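Local coordinates for fluoroacetyl-CoA-specific thioesterase-like domain-containing protein (Thermanaerovibrio acidaminovorans, PDB 3QOO) that is of unknown function but adopts a hot-dog fold and probably resembles fluoroacetyl-CoA-specific thioesterases, which hydrolyse an acyl-CoA thioester, at residues V67-E72 with L116-V121. Residues are numbered along the deposited sequence; the frame is centred on the assembly and turned at random. Where two conformers were deposited one is given.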
loop_
_atom_site.group_PDB
_atom_site.type_symbol
_atom_site.label_atom_id
_atom_site.label_comp_id
_atom_site.label_asym_id
_atom_site.label_seq_id
_atom_site.Cartn_x
_atom_site.Cartn_y
_atom_site.Cartn_z
ATOM N N VAL A 67 -6.519 0.372 -13.825
ATOM C CA VAL A 67 -5.201 0.079 -13.267
ATOM C C VAL A 67 -4.896 1.128 -12.220
ATOM O O VAL A 67 -5.149 2.277 -12.415
ATOM C CB VAL A 67 -4.134 0.084 -14.375
ATOM C CG1 VAL A 67 -2.792 -0.171 -13.795
ATOM C CG2 VAL A 67 -4.406 -0.985 -15.443
ATOM N N GLY A 68 -4.305 0.722 -11.110
ATOM C CA GLY A 68 -3.939 1.629 -10.064
ATOM C C GLY A 68 -2.748 2.490 -10.448
ATOM O O GLY A 68 -1.711 1.948 -10.899
ATOM N N VAL A 69 -2.829 3.815 -10.279
ATOM C CA VAL A 69 -1.653 4.685 -10.486
ATOM C C VAL A 69 -1.140 5.446 -9.266
ATOM O O VAL A 69 -0.019 5.988 -9.298
ATOM C CB VAL A 69 -1.832 5.706 -11.639
ATOM C CG1 VAL A 69 -2.102 5.018 -12.974
ATOM C CG2 VAL A 69 -2.866 6.791 -11.308
ATOM N N ARG A 70 -1.956 5.554 -8.218
ATOM C CA ARG A 70 -1.474 6.120 -6.973
ATOM C C ARG A 70 -2.342 5.675 -5.838
ATOM O O ARG A 70 -3.589 5.653 -5.981
ATOM C CB ARG A 70 -1.512 7.659 -7.069
ATOM C CG ARG A 70 -1.461 8.478 -5.778
ATOM C CD ARG A 70 -1.493 9.938 -6.116
ATOM N NE ARG A 70 -2.738 10.395 -6.745
ATOM C CZ ARG A 70 -3.689 11.075 -6.122
ATOM N NH1 ARG A 70 -3.592 11.370 -4.833
ATOM N NH2 ARG A 70 -4.756 11.467 -6.797
ATOM N N SER A 71 -1.741 5.307 -4.706
ATOM C CA SER A 71 -2.470 4.967 -3.487
ATOM C C SER A 71 -1.852 5.647 -2.299
ATOM O O SER A 71 -0.621 5.827 -2.245
ATOM C CB SER A 71 -2.498 3.465 -3.257
ATOM O OG SER A 71 -3.274 2.798 -4.239
ATOM N N GLU A 72 -2.650 5.990 -1.316
ATOM C CA GLU A 72 -2.209 6.536 -0.035
ATOM C C GLU A 72 -3.037 5.939 1.065
ATOM O O GLU A 72 -4.273 5.792 0.900
ATOM C CB GLU A 72 -2.343 8.054 -0.043
ATOM C CG GLU A 72 -1.823 8.757 1.169
ATOM C CD GLU A 72 -1.715 10.252 1.033
ATOM O OE1 GLU A 72 -1.391 10.882 2.103
ATOM O OE2 GLU A 72 -2.090 10.803 -0.085
ATOM N N LEU A 116 -6.794 6.748 -0.130
ATOM C CA LEU A 116 -7.284 7.132 -1.420
ATOM C C LEU A 116 -6.561 6.311 -2.476
ATOM O O LEU A 116 -5.433 5.845 -2.273
ATOM C CB LEU A 116 -7.135 8.579 -1.684
ATOM C CG LEU A 116 -5.790 9.119 -1.978
ATOM C CD1 LEU A 116 -5.193 8.678 -3.354
ATOM C CD2 LEU A 116 -5.842 10.661 -1.919
ATOM N N GLN A 117 -7.203 6.188 -3.634
ATOM C CA GLN A 117 -6.616 5.496 -4.766
ATOM C C GLN A 117 -7.058 6.164 -6.058
ATOM O O GLN A 117 -8.257 6.435 -6.243
ATOM C CB GLN A 117 -6.980 4.025 -4.758
ATOM C CG GLN A 117 -6.252 3.206 -5.847
ATOM C CD GLN A 117 -6.428 1.736 -5.629
ATOM O OE1 GLN A 117 -7.286 1.104 -6.253
ATOM N NE2 GLN A 117 -5.644 1.175 -4.701
ATOM N N GLU A 118 -6.116 6.442 -6.946
ATOM C CA GLU A 118 -6.391 6.925 -8.272
ATOM C C GLU A 118 -6.188 5.762 -9.221
ATOM O O GLU A 118 -5.137 5.124 -9.180
ATOM C CB GLU A 118 -5.474 8.069 -8.637
ATOM C CG GLU A 118 -5.667 8.636 -10.043
ATOM C CD GLU A 118 -4.686 9.706 -10.394
ATOM O OE1 GLU A 118 -4.092 10.311 -9.478
ATOM O OE2 GLU A 118 -4.510 9.920 -11.613
ATOM N N ARG A 119 -7.180 5.513 -10.068
ATOM C CA ARG A 119 -7.090 4.436 -11.067
ATOM C C ARG A 119 -7.326 5.032 -12.463
ATOM O O ARG A 119 -8.054 6.027 -12.610
ATOM C CB ARG A 119 -8.138 3.345 -10.783
ATOM C CG ARG A 119 -7.996 2.739 -9.400
ATOM C CD ARG A 119 -8.858 1.502 -9.158
ATOM N NE ARG A 119 -8.469 0.374 -9.991
ATOM C CZ ARG A 119 -7.428 -0.419 -9.762
ATOM N NH1 ARG A 119 -6.669 -0.285 -8.653
ATOM N NH2 ARG A 119 -7.137 -1.368 -10.646
ATOM N N VAL A 120 -6.697 4.427 -13.454
ATOM C CA VAL A 120 -6.809 4.831 -14.845
ATOM C C VAL A 120 -7.523 3.742 -15.635
ATOM O O VAL A 120 -7.319 2.561 -15.405
ATOM C CB VAL A 120 -5.426 5.185 -15.481
ATOM C CG1 VAL A 120 -4.455 3.979 -15.497
ATOM C CG2 VAL A 120 -5.579 5.755 -16.886
ATOM N N VAL A 121 -8.387 4.155 -16.567
ATOM C CA VAL A 121 -9.026 3.218 -17.452
ATOM C C VAL A 121 -8.152 2.983 -18.666
ATOM O O VAL A 121 -7.687 3.952 -19.304
ATOM C CB VAL A 121 -10.428 3.718 -17.879
ATOM C CG1 VAL A 121 -11.002 2.780 -18.941
ATOM C CG2 VAL A 121 -11.285 3.860 -16.684
HETATM O O HOH W 1 -4.142 -2.236 -9.882
#
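R70 presents the NE/NH2 edge of its guanidinium to one carboxylate oxygen of E118 across two antiparallel strands: NE and NH2 both donate to OE1, NH2 at 3.0 Å from it. OE1 lies in the guanidinium plane, yet the carboxylate plane is turned 76° to it, so a single oxygen takes both bonds while OE2 forms a salt bridge with R98. The arginine chain bends at chi3 (65°), which turns the guanidinium in between the side chains of L116 and E118; there L116 CD1 covers one of its faces, 3.5 Å from NH1. A long chain ending in a flat cation suits this place, able to pair at its edge and pack on its face.

The register slips by one at E118, where V69 and R70 stand opposite a single residue: a classic beta bulge. E118 O receives V69 N at 2.9 Å and, weakly, R70 N. In the conformer given, the bulge brings V69 CG2 beside the acid and CG1 against V120 CG1.

Toward helix 41-56, Q117 NE2 donates to S71 OG at 2.9 Å, and Q117 OE1 accepts from R119 NH1. The R119 guanidinium lies over the backbone of G68, whose N is 3.6 Å from NH1; having no side chain, glycine leaves room for it. Residues R70 to E72 also pair with a strand of the second subunit, continuing the sheet across the dimer, as in hot-dog proteins, where a curved antiparallel sheet wraps a long helix.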